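Local coordinates for Lactamase_B domain-containing protein (Bacillus lehensis G1, PDB 7EV5) that binds two zinc ions in a metallo-beta-lactamase fold and probably acts as a hydrolase, resembling both B3 metallo-beta-lactamases and glyoxalase II, at residues Q4-L7 / T12-Y15; V25-G30 / F121-F126; W39-Q44 / D68-P73; H56-G61 / S189-L194. One frame throughout, in Å; residues are numbered along the deposited sequence. Where two conformers were deposited one is given.

Contact 1: residues Q4-L7 / T12-Y15; sequences QIPL and TNAY
Gln4 and Tyr15 face each other at one end of a beta hairpin in which strand 2-7, an edge strand of its sheet, runs antiparallel to strand 12-18. The tight part is the middle. Ile5 and Ala14 form a hydrogen-bonded pair, with Ile5 N to Ala14 O at 2.9 Å nearly straight at 169°, while Ala14 N reaches Ile5 O at 2.9 Å with a more bent 140° angle. On the face that carries Ile5, Leu7 and Ala14, the Leu7 CD1 branch comes within 3.6 Å of Ala14 CB, and helix 33-42 packs against Ile5 and Leu7. The opposite face is more polar and opens toward solvent at Pro6, which is exposed and meets its neighbour lightly, Pro6 CG lying 3.6 Å from Asn13 OD1. The other end of the Asn13 amide, ND2, binds the carbonyl oxygens of Gly192 and Ser189. Gln4 runs side by side with Tyr15: its CG is anti to the backbone N (chi1 180°), and this lays the extended chain along the ring, CG 3.6 Å from Tyr15 CE1. The phenol oxygen, which binds the carbonyl of Ser189, also accepts a hydrogen bond from the far end of the glutamine, Gln4 NE2 to Tyr15 OH at 3.1 Å, with that oxygen tilted out of the amide plane.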
loop_
_atom_site.group_PDB
_atom_site.type_symbol
_atom_site.label_atom_id
_atom_site.label_comp_id
_atom_site.label_asym_id
_atom_site.label_seq_id
_atom_site.Cartn_x
_atom_site.Cartn_y
_atom_site.Cartn_z
ATOM N N GLN A 4 -10.443 -2.332 5.840
ATOM C CA GLN A 4 -9.125 -2.183 6.437
ATOM C C GLN A 4 -8.860 -3.398 7.316
ATOM O O GLN A 4 -9.654 -3.702 8.219
ATOM C CB GLN A 4 -9.110 -0.916 7.285
ATOM C CG GLN A 4 -7.792 -0.617 7.984
ATOM C CD GLN A 4 -7.893 0.631 8.823
ATOM O OE1 GLN A 4 -8.790 0.756 9.648
ATOM N NE2 GLN A 4 -7.002 1.579 8.590
ATOM N N ILE A 5 -7.755 -4.091 7.050
ATOM C CA ILE A 5 -7.424 -5.341 7.735
ATOM C C ILE A 5 -6.004 -5.254 8.280
ATOM O O ILE A 5 -5.040 -5.535 7.552
ATOM C CB ILE A 5 -7.612 -6.551 6.802
ATOM C CG1 ILE A 5 -9.027 -6.548 6.201
ATOM C CG2 ILE A 5 -7.350 -7.852 7.553
ATOM C CD1 ILE A 5 -9.319 -7.680 5.233
ATOM N N PRO A 6 -5.818 -4.874 9.546
ATOM C CA PRO A 6 -4.468 -4.886 10.118
ATOM C C PRO A 6 -3.975 -6.317 10.253
ATOM O O PRO A 6 -4.726 -7.206 10.658
ATOM C CB PRO A 6 -4.659 -4.239 11.498
ATOM C CG PRO A 6 -5.962 -3.528 11.426
ATOM C CD PRO A 6 -6.811 -4.280 10.455
ATOM N N LEU A 7 -2.706 -6.544 9.891
ATOM C CA LEU A 7 -2.161 -7.894 9.828
ATOM C C LEU A 7 -0.741 -7.944 10.370
ATOM O O LEU A 7 0.052 -7.027 10.154
ATOM C CB LEU A 7 -2.118 -8.408 8.386
ATOM C CG LEU A 7 -3.454 -8.642 7.679
ATOM C CD1 LEU A 7 -3.220 -8.819 6.188
ATOM C CD2 LEU A 7 -4.178 -9.855 8.249
ATOM N N THR A 12 0.297 -3.695 10.236
ATOM C CA THR A 12 0.169 -2.947 8.994
ATOM C C THR A 12 -1.187 -3.210 8.356
ATOM O O THR A 12 -1.664 -4.352 8.313
ATOM C CB THR A 12 1.271 -3.403 8.047
ATOM O OG1 THR A 12 2.537 -3.166 8.678
ATOM C CG2 THR A 12 1.234 -2.630 6.722
ATOM N N ASN A 13 -1.798 -2.147 7.839
ATOM C CA ASN A 13 -3.124 -2.250 7.231
ATOM C C ASN A 13 -3.004 -2.808 5.820
ATOM O O ASN A 13 -2.489 -2.133 4.921
ATOM C CB ASN A 13 -3.776 -0.874 7.147
ATOM C CG ASN A 13 -4.071 -0.281 8.497
ATOM O OD1 ASN A 13 -4.568 -0.968 9.385
ATOM N ND2 ASN A 13 -3.786 1.003 8.660
ATOM N N ALA A 14 -3.485 -4.027 5.613
ATOM C CA ALA A 14 -3.878 -4.417 4.270
ATOM C C ALA A 14 -5.242 -3.814 3.978
ATOM O O ALA A 14 -5.968 -3.396 4.880
ATOM C CB ALA A 14 -3.988 -5.939 4.165
ATOM N N TYR A 15 -5.599 -3.775 2.703
ATOM C CA TYR A 15 -6.933 -3.342 2.306
ATOM C C TYR A 15 -7.487 -4.313 1.283
ATOM O O TYR A 15 -6.757 -4.796 0.416
ATOM C CB TYR A 15 -6.944 -1.912 1.722
ATOM C CG TYR A 15 -6.594 -0.910 2.776
ATOM C CD1 TYR A 15 -7.560 -0.426 3.643
ATOM C CD2 TYR A 15 -5.287 -0.485 2.946
ATOM C CE1 TYR A 15 -7.236 0.461 4.637
ATOM C CE2 TYR A 15 -4.950 0.396 3.954
ATOM C CZ TYR A 15 -5.933 0.879 4.793
ATOM O OH TYR A 15 -5.623 1.766 5.810
#

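Contact 2: residues V25-G30 / F121-F126; sequences VIFDPG and FTFSVF
With chi1 of Val25 at -178°, its CG1 is anti to the backbone N and its CG2 anti to the carbonyl carbon, a setting that splits the two methyls between two phenylalanines of 121-126. CG2 goes to Phe121 and CG1 to Phe123. In Phe121 and Phe123 alike, CG stands anti to the carbonyl carbon, and both rings are carried toward the strand opposite. The Val25 CG2 methyl sits over one face of the Phe121 ring, displaced toward its rim; it lies 3.6 Å from Phe121 CD2 and 3.9 Å from the ring centroid, a CH-pi contact. The Val25 CG1 contact is slacker, 4.2 Å to Phe123 CZ. These residues meet where the two mixed sheets of the metallo-beta-lactamase sandwich face one another: strand 23-27 belongs to one sheet and strand 121-127 to the other. The short segments pass 10.9 Å apart at their axes, a gap bridged entirely by side chains, with their directions 36° apart. Leu17 of strand 12-18 and Ile118 of strand 115-118 join this buried apolar layer, both touching Phe123. Deeper along the strand, Phe27 and Phe123 approach from opposite directions as an offset edge-to-face pair, the edge of Phe27 directed at the face of Phe123. Their planes are turned 85° against each other and their centroids lie 5.9 Å apart. Phe27 CZ leads the approach, 3.8 Å from Phe123 CE1, while the Phe27 ring is stacked on Phe147 of the second sheet.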
loop_
_atom_site.group_PDB
_atom_site.type_symbol
_atom_site.label_atom_id
_atom_site.label_comp_id
_atom_site.label_asym_id
_atom_site.label_seq_id
_atom_site.Cartn_x
_atom_site.Cartn_y
_atom_site.Cartn_z
ATOM N N VAL A 25 -9.724 -6.361 -5.056
ATOM C CA VAL A 25 -8.330 -5.950 -5.208
ATOM C C VAL A 25 -7.719 -5.908 -3.812
ATOM O O VAL A 25 -8.319 -5.349 -2.887
ATOM C CB VAL A 25 -8.229 -4.573 -5.901
ATOM C CG1 VAL A 25 -6.774 -4.155 -6.102
ATOM C CG2 VAL A 25 -8.934 -4.613 -7.247
ATOM N N ILE A 26 -6.538 -6.510 -3.661
ATOM C CA ILE A 26 -5.853 -6.622 -2.376
ATOM C C ILE A 26 -4.680 -5.654 -2.378
ATOM O O ILE A 26 -3.893 -5.650 -3.329
ATOM C CB ILE A 26 -5.351 -8.056 -2.144
ATOM C CG1 ILE A 26 -6.516 -9.060 -2.148
ATOM C CG2 ILE A 26 -4.559 -8.118 -0.844
ATOM C CD1 ILE A 26 -6.067 -10.525 -2.136
ATOM N N PHE A 27 -4.552 -4.850 -1.318
ATOM C CA PHE A 27 -3.409 -3.959 -1.133
ATOM C C PHE A 27 -2.599 -4.417 0.065
ATOM O O PHE A 27 -3.164 -4.692 1.126
ATOM C CB PHE A 27 -3.872 -2.526 -0.866
ATOM C CG PHE A 27 -4.626 -1.921 -2.001
ATOM C CD1 PHE A 27 -3.982 -1.158 -2.955
ATOM C CD2 PHE A 27 -5.983 -2.144 -2.134
ATOM C CE1 PHE A 27 -4.686 -0.613 -4.011
ATOM C CE2 PHE A 27 -6.692 -1.612 -3.195
ATOM C CZ PHE A 27 -6.043 -0.840 -4.128
ATOM N N ASP A 28 -1.283 -4.482 -0.107
ATOM C CA ASP A 28 -0.342 -4.640 0.996
ATOM C C ASP A 28 -0.667 -5.768 1.978
ATOM O O ASP A 28 -0.868 -5.516 3.172
ATOM C CB ASP A 28 -0.177 -3.325 1.752
ATOM C CG ASP A 28 0.455 -2.228 0.919
ATOM O OD1 ASP A 28 0.730 -2.436 -0.279
ATOM O OD2 ASP A 28 0.679 -1.125 1.471
ATOM N N PRO A 29 -0.734 -7.018 1.512
ATOM C CA PRO A 29 -0.915 -8.152 2.430
ATOM C C PRO A 29 0.369 -8.461 3.189
ATOM O O PRO A 29 1.254 -9.154 2.675
ATOM C CB PRO A 29 -1.317 -9.289 1.484
ATOM C CG PRO A 29 -0.607 -8.987 0.203
ATOM C CD PRO A 29 -0.487 -7.465 0.129
ATOM N N GLY A 30 0.476 -7.933 4.408
ATOM C CA GLY A 30 1.761 -7.815 5.066
ATOM C C GLY A 30 2.150 -8.932 6.013
ATOM O O GLY A 30 3.333 -9.108 6.302
ATOM N N PHE A 121 -12.064 -2.149 -11.937
ATOM C CA PHE A 121 -11.566 -1.137 -11.010
ATOM C C PHE A 121 -10.534 -0.282 -11.729
ATOM O O PHE A 121 -9.514 -0.802 -12.195
ATOM C CB PHE A 121 -10.883 -1.784 -9.806
ATOM C CG PHE A 121 -11.749 -2.735 -9.027
ATOM C CD1 PHE A 121 -12.524 -2.285 -7.967
ATOM C CD2 PHE A 121 -11.762 -4.079 -9.333
ATOM C CE1 PHE A 121 -13.299 -3.168 -7.234
ATOM C CE2 PHE A 121 -12.546 -4.972 -8.606
ATOM C CZ PHE A 121 -13.314 -4.508 -7.551
ATOM N N THR A 122 -10.769 1.022 -11.797
ATOM C CA THR A 122 -9.771 1.921 -12.356
ATOM C C THR A 122 -9.183 2.797 -11.262
ATOM O O THR A 122 -9.902 3.294 -10.386
ATOM C CB THR A 122 -10.326 2.765 -13.506
ATOM O OG1 THR A 122 -10.793 1.890 -14.535
ATOM C CG2 THR A 122 -9.231 3.660 -14.095
ATOM N N PHE A 123 -7.864 2.958 -11.316
ATOM C CA PHE A 123 -7.123 3.747 -10.351
ATOM C C PHE A 123 -6.297 4.789 -11.076
ATOM O O PHE A 123 -5.800 4.544 -12.181
ATOM C CB PHE A 123 -6.137 2.859 -9.584
ATOM C CG PHE A 123 -6.783 1.707 -8.883
ATOM C CD1 PHE A 123 -7.378 1.879 -7.642
ATOM C CD2 PHE A 123 -6.788 0.453 -9.458
ATOM C CE1 PHE A 123 -7.980 0.806 -6.993
ATOM C CE2 PHE A 123 -7.378 -0.620 -8.818
ATOM C CZ PHE A 123 -7.971 -0.448 -7.585
ATOM N N SER A 124 -6.181 5.954 -10.461
ATOM C CA SER A 124 -5.122 6.890 -10.790
ATOM C C SER A 124 -3.914 6.540 -9.933
ATOM O O SER A 124 -4.044 6.243 -8.741
ATOM C CB SER A 124 -5.562 8.324 -10.497
ATOM O OG SER A 124 -6.482 8.786 -11.466
ATOM N N VAL A 125 -2.738 6.547 -10.542
ATOM C CA VAL A 125 -1.514 6.138 -9.863
ATOM C C VAL A 125 -0.598 7.341 -9.717
ATOM O O VAL A 125 -0.281 8.020 -10.703
ATOM C CB VAL A 125 -0.808 5.006 -10.622
ATOM C CG1 VAL A 125 0.493 4.653 -9.944
ATOM C CG2 VAL A 125 -1.730 3.796 -10.742
ATOM N N PHE A 126 -0.160 7.597 -8.494
ATOM C CA PHE A 126 0.805 8.646 -8.222
ATOM C C PHE A 126 2.073 8.021 -7.670
ATOM O O PHE A 126 2.016 7.152 -6.798
ATOM C CB PHE A 126 0.250 9.625 -7.197
ATOM C CG PHE A 126 -0.995 10.339 -7.650
ATOM C CD1 PHE A 126 -0.911 11.548 -8.317
ATOM C CD2 PHE A 126 -2.241 9.796 -7.418
ATOM C CE1 PHE A 126 -2.061 12.210 -8.725
ATOM C CE2 PHE A 126 -3.397 10.449 -7.828
ATOM C CZ PHE A 126 -3.299 11.657 -8.485
#

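Contact 3: residues W39-Q44 / D68-P73; sequences WLKREQ and DTFSIP
Phe70 is the centre of this contact, its ring reaching across from the end of helix 63-70 to Leu40 and Lys41 near the end of helix 33-42. The CD1 branch of Leu40 makes the closest apolar approach, 3.7 Å from Phe70 CE2, and Leu40 CB follows at 4.0 Å from Phe70 CZ. Both meet the CE2 and CZ end of the ring obliquely, the two side chains crossing at a slant. Farther out, Lys41 slides past the phenylalanine in the opposite direction. Its chain is nearly extended until the last torsion, where chi4 of -73° bends the amine so that Lys41 NZ stands 4.0 Å from Phe70 CE1, in an oblique position. The two helices are the connecting helices of consecutive beta-alpha-beta crossovers, which link the parallel strands 23-27, 46-51 and 74-77. They therefore lie next to each other on an outer face of the sandwich, far from the zinc ions. Phe70 also rests on Pro47 of strand 46-51 and on Ile37, one turn before Lys41. Thr69 adds a smaller contact at the exposed margin, with its CG2 methyl 3.9 Å from Lys41 CE. The same methyl stands over the centre of one face of the Phe70 ring, while Thr69 OG1 turns back to bind the carbonyl of Ala65 within its own helix. Just after Lys41, helix 33-42 ends in a Schellman motif: Gln44 has positive phi, and its N bonds Lys41 O at 3.0 Å.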
loop_
_atom_site.group_PDB
_atom_site.type_symbol
_atom_site.label_atom_id
_atom_site.label_comp_id
_atom_site.label_asym_id
_atom_site.label_seq_id
_atom_site.Cartn_x
_atom_site.Cartn_y
_atom_site.Cartn_z
ATOM N N TRP A 39 -10.580 -15.025 5.398
ATOM C CA TRP A 39 -11.629 -14.009 5.323
ATOM C C TRP A 39 -12.144 -13.859 3.899
ATOM O O TRP A 39 -13.359 -13.833 3.665
ATOM C CB TRP A 39 -11.142 -12.661 5.856
ATOM C CG TRP A 39 -12.196 -11.582 5.772
ATOM C CD1 TRP A 39 -13.211 -11.377 6.646
ATOM C CD2 TRP A 39 -12.344 -10.588 4.747
ATOM N NE1 TRP A 39 -13.977 -10.308 6.247
ATOM C CE2 TRP A 39 -13.467 -9.810 5.078
ATOM C CE3 TRP A 39 -11.636 -10.279 3.582
ATOM C CZ2 TRP A 39 -13.897 -8.740 4.293
ATOM C CZ3 TRP A 39 -12.065 -9.214 2.803
ATOM C CH2 TRP A 39 -13.183 -8.459 3.163
ATOM N N LEU A 40 -11.229 -13.755 2.931
ATOM C CA LEU A 40 -11.641 -13.647 1.535
ATOM C C LEU A 40 -12.523 -14.822 1.133
ATOM O O LEU A 40 -13.528 -14.646 0.432
ATOM C CB LEU A 40 -10.407 -13.582 0.631
ATOM C CG LEU A 40 -9.591 -12.290 0.703
ATOM C CD1 LEU A 40 -8.191 -12.542 0.192
ATOM C CD2 LEU A 40 -10.277 -11.179 -0.084
ATOM N N LYS A 41 -12.160 -16.024 1.570
ATOM C CA LYS A 41 -12.930 -17.212 1.209
ATOM C C LYS A 41 -14.276 -17.252 1.922
ATOM O O LYS A 41 -15.288 -17.628 1.318
ATOM C CB LYS A 41 -12.111 -18.469 1.484
ATOM C CG LYS A 41 -10.897 -18.571 0.584
ATOM C CD LYS A 41 -10.274 -19.947 0.605
ATOM C CE LYS A 41 -9.312 -20.119 -0.560
ATOM N NZ LYS A 41 -10.015 -20.263 -1.865
ATOM N N ARG A 42 -14.318 -16.875 3.202
ATOM C CA ARG A 42 -15.598 -16.831 3.905
ATOM C C ARG A 42 -16.559 -15.859 3.234
ATOM O O ARG A 42 -17.768 -16.111 3.168
ATOM C CB ARG A 42 -15.390 -16.446 5.370
ATOM C CG ARG A 42 -14.744 -17.535 6.204
ATOM C CD ARG A 42 -14.811 -17.246 7.693
ATOM N NE ARG A 42 -14.272 -15.935 8.051
ATOM C CZ ARG A 42 -12.992 -15.697 8.329
ATOM N NH1 ARG A 42 -12.098 -16.678 8.286
ATOM N NH2 ARG A 42 -12.608 -14.469 8.655
ATOM N N GLU A 43 -16.039 -14.738 2.739
ATOM C CA GLU A 43 -16.842 -13.716 2.081
ATOM C C GLU A 43 -17.105 -14.033 0.618
ATOM O O GLU A 43 -17.799 -13.258 -0.049
ATOM C CB GLU A 43 -16.166 -12.350 2.214
ATOM C CG GLU A 43 -16.005 -11.895 3.651
ATOM C CD GLU A 43 -17.324 -11.847 4.391
ATOM O OE1 GLU A 43 -18.268 -11.211 3.883
ATOM O OE2 GLU A 43 -17.411 -12.446 5.482
ATOM N N GLN A 44 -16.568 -15.143 0.116
ATOM C CA GLN A 44 -16.765 -15.557 -1.271
ATOM C C GLN A 44 -16.317 -14.470 -2.247
ATOM O O GLN A 44 -16.956 -14.225 -3.272
ATOM C CB GLN A 44 -18.207 -16.017 -1.519
ATOM C CG GLN A 44 -18.704 -16.984 -0.438
ATOM C CD GLN A 44 -19.967 -17.736 -0.831
ATOM O OE1 GLN A 44 -20.043 -18.337 -1.902
ATOM N NE2 GLN A 44 -20.960 -17.710 0.046
ATOM N N ASP A 68 -0.072 -17.367 -4.296
ATOM C CA ASP A 68 -0.148 -18.791 -4.621
ATOM C C ASP A 68 -1.575 -19.313 -4.509
ATOM O O ASP A 68 -2.026 -20.091 -5.358
ATOM C CB ASP A 68 0.776 -19.592 -3.697
ATOM C CG ASP A 68 2.258 -19.373 -3.994
ATOM O OD1 ASP A 68 2.598 -18.802 -5.052
ATOM O OD2 ASP A 68 3.089 -19.794 -3.156
ATOM N N THR A 69 -2.296 -18.905 -3.460
ATOM C CA THR A 69 -3.647 -19.411 -3.232
ATOM C C THR A 69 -4.597 -19.007 -4.350
ATOM O O THR A 69 -5.416 -19.817 -4.798
ATOM C CB THR A 69 -4.175 -18.894 -1.893
ATOM O OG1 THR A 69 -3.382 -19.425 -0.830
ATOM C CG2 THR A 69 -5.632 -19.292 -1.688
ATOM N N PHE A 70 -4.514 -17.757 -4.809
ATOM C CA PHE A 70 -5.498 -17.213 -5.730
ATOM C C PHE A 70 -5.008 -17.084 -7.165
ATOM O O PHE A 70 -5.809 -16.727 -8.040
ATOM C CB PHE A 70 -6.012 -15.852 -5.233
ATOM C CG PHE A 70 -6.761 -15.926 -3.934
ATOM C CD1 PHE A 70 -8.046 -16.451 -3.887
ATOM C CD2 PHE A 70 -6.185 -15.462 -2.761
ATOM C CE1 PHE A 70 -8.732 -16.515 -2.689
ATOM C CE2 PHE A 70 -6.864 -15.525 -1.564
ATOM C CZ PHE A 70 -8.138 -16.056 -1.524
ATOM N N SER A 71 -3.732 -17.364 -7.434
ATOM C CA SER A 71 -3.154 -17.256 -8.774
ATOM C C SER A 71 -3.405 -15.875 -9.373
ATOM O O SER A 71 -4.018 -15.720 -10.431
ATOM C CB SER A 71 -3.654 -18.361 -9.706
ATOM O OG SER A 71 -3.375 -19.629 -9.153
ATOM N N ILE A 72 -2.927 -14.862 -8.661
ATOM C CA ILE A 72 -3.145 -13.475 -9.059
ATOM C C ILE A 72 -1.824 -12.729 -9.202
ATOM O O ILE A 72 -0.823 -13.086 -8.561
ATOM C CB ILE A 72 -4.093 -12.759 -8.090
ATOM C CG1 ILE A 72 -3.597 -12.897 -6.652
ATOM C CG2 ILE A 72 -5.502 -13.308 -8.251
ATOM C CD1 ILE A 72 -4.429 -12.130 -5.680
ATOM N N PRO A 73 -1.786 -11.699 -10.034
ATOM C CA PRO A 73 -0.554 -10.932 -10.237
ATOM C C PRO A 73 -0.252 -10.009 -9.066
ATOM O O PRO A 73 -1.139 -9.600 -8.316
ATOM C CB PRO A 73 -0.881 -10.100 -11.484
ATOM C CG PRO A 73 -2.373 -9.965 -11.468
ATOM C CD PRO A 73 -2.857 -11.294 -10.965
#

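Contact 4: residues H56-G61 / S189-L194; sequences HFDHIG and SGHGPL. With ZN (zinc ion), chain C; ZN (zinc ion), chain B.
Asp58 and His191 meet at about a right angle as side chains, yet their flat ends are nearly coplanar, carboxylate and imidazole planes being 26° apart. Asp58 OD2 lies in the plane of the His191 ring, at its edge, 3.0 Å from His191 CE1. This closeness comes from a shared metal and not from a hydrogen bond: both side chains bind the same zinc ion, through Asp58 OD2 at 2.3 Å and His191 NE2 at 2.0 Å. His59 is a third ligand from these residues, its NE2 binding that zinc at 2.1 Å. The two imidazoles are set obliquely, planes 75° apart, and both NE2 atoms bind the one zinc, while Gly190 CA fits at the edge of the His59 ring. Asp58 takes a chi1 of 59°, placing its carboxylate between the backbone N and the carbonyl carbon, with OD1 in the plane of the neighbouring His59 ring. A second shell steadies the ligands, for Thr12 OG1 hydrogen-bonds Asp58 OD2 and Asp28 OD2 holds His59 ND1, fixing the rotation of that ring. His56 points elsewhere, its ND1 binding the other zinc ion at 2.1 Å together with His54 and His131. A water joins the metals, 2.0 Å from the zinc ion held by His59 and 1.9 Å from the one held by His56, and donates a hydrogen bond to Asp58 OD1. Asp150 is a further ligand, shared by both ions. This is the dinuclear zinc site of the metallo-beta-lactamase superfamily, with its His-X-His-X-Asp-His signature at residues 54-59.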
loop_
_atom_site.group_PDB
_atom_site.type_symbol
_atom_site.label_atom_id
_atom_site.label_comp_id
_atom_site.label_asym_id
_atom_site.label_seq_id
_atom_site.Cartn_x
_atom_site.Cartn_y
_atom_site.Cartn_z
ATOM N N HIS A 56 8.389 -2.651 1.660
ATOM C CA HIS A 56 8.861 -2.915 3.013
ATOM C C HIS A 56 8.262 -4.220 3.523
ATOM O O HIS A 56 7.131 -4.589 3.184
ATOM C CB HIS A 56 8.473 -1.776 3.957
ATOM C CG HIS A 56 9.402 -0.611 3.899
ATOM N ND1 HIS A 56 9.000 0.668 4.210
ATOM C CD2 HIS A 56 10.713 -0.527 3.576
ATOM C CE1 HIS A 56 10.023 1.493 4.089
ATOM N NE2 HIS A 56 11.072 0.795 3.698
ATOM N N PHE A 57 9.040 -4.911 4.362
ATOM C CA PHE A 57 8.673 -6.255 4.815
ATOM C C PHE A 57 7.269 -6.307 5.421
ATOM O O PHE A 57 6.567 -7.318 5.287
ATOM C CB PHE A 57 9.709 -6.767 5.827
ATOM C CG PHE A 57 9.617 -6.095 7.178
ATOM C CD1 PHE A 57 8.894 -6.674 8.222
ATOM C CD2 PHE A 57 10.237 -4.872 7.396
ATOM C CE1 PHE A 57 8.807 -6.045 9.454
ATOM C CE2 PHE A 57 10.151 -4.235 8.627
ATOM C CZ PHE A 57 9.431 -4.821 9.660
ATOM N N ASP A 58 6.856 -5.254 6.129
ATOM C CA ASP A 58 5.580 -5.275 6.829
ATOM C C ASP A 58 4.394 -5.150 5.887
ATOM O O ASP A 58 3.250 -5.278 6.330
ATOM C CB ASP A 58 5.547 -4.200 7.930
ATOM C CG ASP A 58 5.755 -2.790 7.394
ATOM O OD1 ASP A 58 6.806 -2.550 6.752
ATOM O OD2 ASP A 58 4.870 -1.936 7.653
ATOM N N HIS A 59 4.644 -4.923 4.600
ATOM C CA HIS A 59 3.595 -4.855 3.596
ATOM C C HIS A 59 3.560 -6.061 2.672
ATOM O O HIS A 59 2.663 -6.134 1.821
ATOM C CB HIS A 59 3.731 -3.556 2.778
ATOM C CG HIS A 59 3.595 -2.327 3.621
ATOM N ND1 HIS A 59 2.511 -1.476 3.554
ATOM C CD2 HIS A 59 4.388 -1.851 4.606
ATOM C CE1 HIS A 59 2.653 -0.519 4.458
ATOM N NE2 HIS A 59 3.777 -0.732 5.120
ATOM N N ILE A 60 4.485 -7.017 2.817
ATOM C CA ILE A 60 4.675 -8.072 1.823
ATOM C C ILE A 60 4.700 -9.474 2.409
ATOM O O ILE A 60 4.823 -10.441 1.651
ATOM C CB ILE A 60 5.931 -7.853 0.960
ATOM C CG1 ILE A 60 7.180 -8.058 1.829
ATOM C CG2 ILE A 60 5.886 -6.481 0.292
ATOM C CD1 ILE A 60 8.473 -8.121 1.047
ATOM N N GLY A 61 4.597 -9.627 3.727
ATOM C CA GLY A 61 4.828 -10.935 4.329
ATOM C C GLY A 61 3.835 -12.002 3.917
ATOM O O GLY A 61 4.159 -13.191 3.951
ATOM N N SER A 189 -4.153 4.388 4.744
ATOM C CA SER A 189 -2.708 4.342 4.896
ATOM C C SER A 189 -2.256 3.026 5.513
ATOM O O SER A 189 -3.054 2.180 5.920
ATOM C CB SER A 189 -2.235 5.518 5.751
ATOM O OG SER A 189 -2.607 5.313 7.103
ATOM N N GLY A 190 -0.939 2.848 5.549
ATOM C CA GLY A 190 -0.378 1.589 5.991
ATOM C C GLY A 190 -0.425 1.360 7.485
ATOM O O GLY A 190 -0.253 0.222 7.914
ATOM N N HIS A 191 -0.617 2.405 8.286
ATOM C CA HIS A 191 -0.532 2.239 9.734
ATOM C C HIS A 191 -1.535 3.160 10.408
ATOM O O HIS A 191 -1.587 4.347 10.085
ATOM C CB HIS A 191 0.896 2.552 10.217
ATOM C CG HIS A 191 1.937 1.666 9.594
ATOM N ND1 HIS A 191 2.291 0.447 10.126
ATOM C CD2 HIS A 191 2.670 1.805 8.460
ATOM C CE1 HIS A 191 3.200 -0.125 9.359
ATOM N NE2 HIS A 191 3.445 0.675 8.335
ATOM N N GLY A 192 -2.323 2.621 11.340
ATOM C CA GLY A 192 -3.231 3.436 12.118
ATOM C C GLY A 192 -4.579 3.658 11.461
ATOM O O GLY A 192 -4.908 3.056 10.432
ATOM N N PRO A 193 -5.379 4.547 12.049
ATOM C CA PRO A 193 -6.768 4.723 11.606
ATOM C C PRO A 193 -6.892 5.390 10.244
ATOM O O PRO A 193 -6.004 6.104 9.774
ATOM C CB PRO A 193 -7.370 5.634 12.687
ATOM C CG PRO A 193 -6.482 5.484 13.871
ATOM C CD PRO A 193 -5.104 5.232 13.323
ATOM N N LEU A 194 -8.051 5.170 9.624
ATOM C CA LEU A 194 -8.416 5.918 8.431
ATOM C C LEU A 194 -8.540 7.403 8.756
ATOM O O LEU A 194 -8.810 7.799 9.892
ATOM C CB LEU A 194 -9.755 5.415 7.896
ATOM C CG LEU A 194 -9.817 3.987 7.371
ATOM C CD1 LEU A 194 -11.257 3.631 7.065
ATOM C CD2 LEU A 194 -8.945 3.834 6.125
HETATM ZN ZN ZN C . 4.611 0.210 6.746
HETATM ZN ZN ZN B . 7.074 1.302 4.815
HETATM O O HOH W 1 6.566 0.189 6.316
#

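How the contacts relate
Contacts 1 and 4 lie closest, centres about 6 Å apart, since the start of strand 12-18 abuts the loop 189-194 that brings a zinc ligand. The centre of contact 2 is about 13 Å from each of theirs, and it shares a sheet with contact 1, in which strands 12-18 and 23-27 are neighbours. Contact 3 sits on the outside of that sheet, joined to contact 1 by Ile5 against Trp39 and to contact 2 by Ile26 against Leu40. Along the chain contact 1 closes first, contact 3 is nested within contact 2, and contact 4 crosses both. Loops from both sheets thus converge on the metal site, while the helix pair stands well away from it.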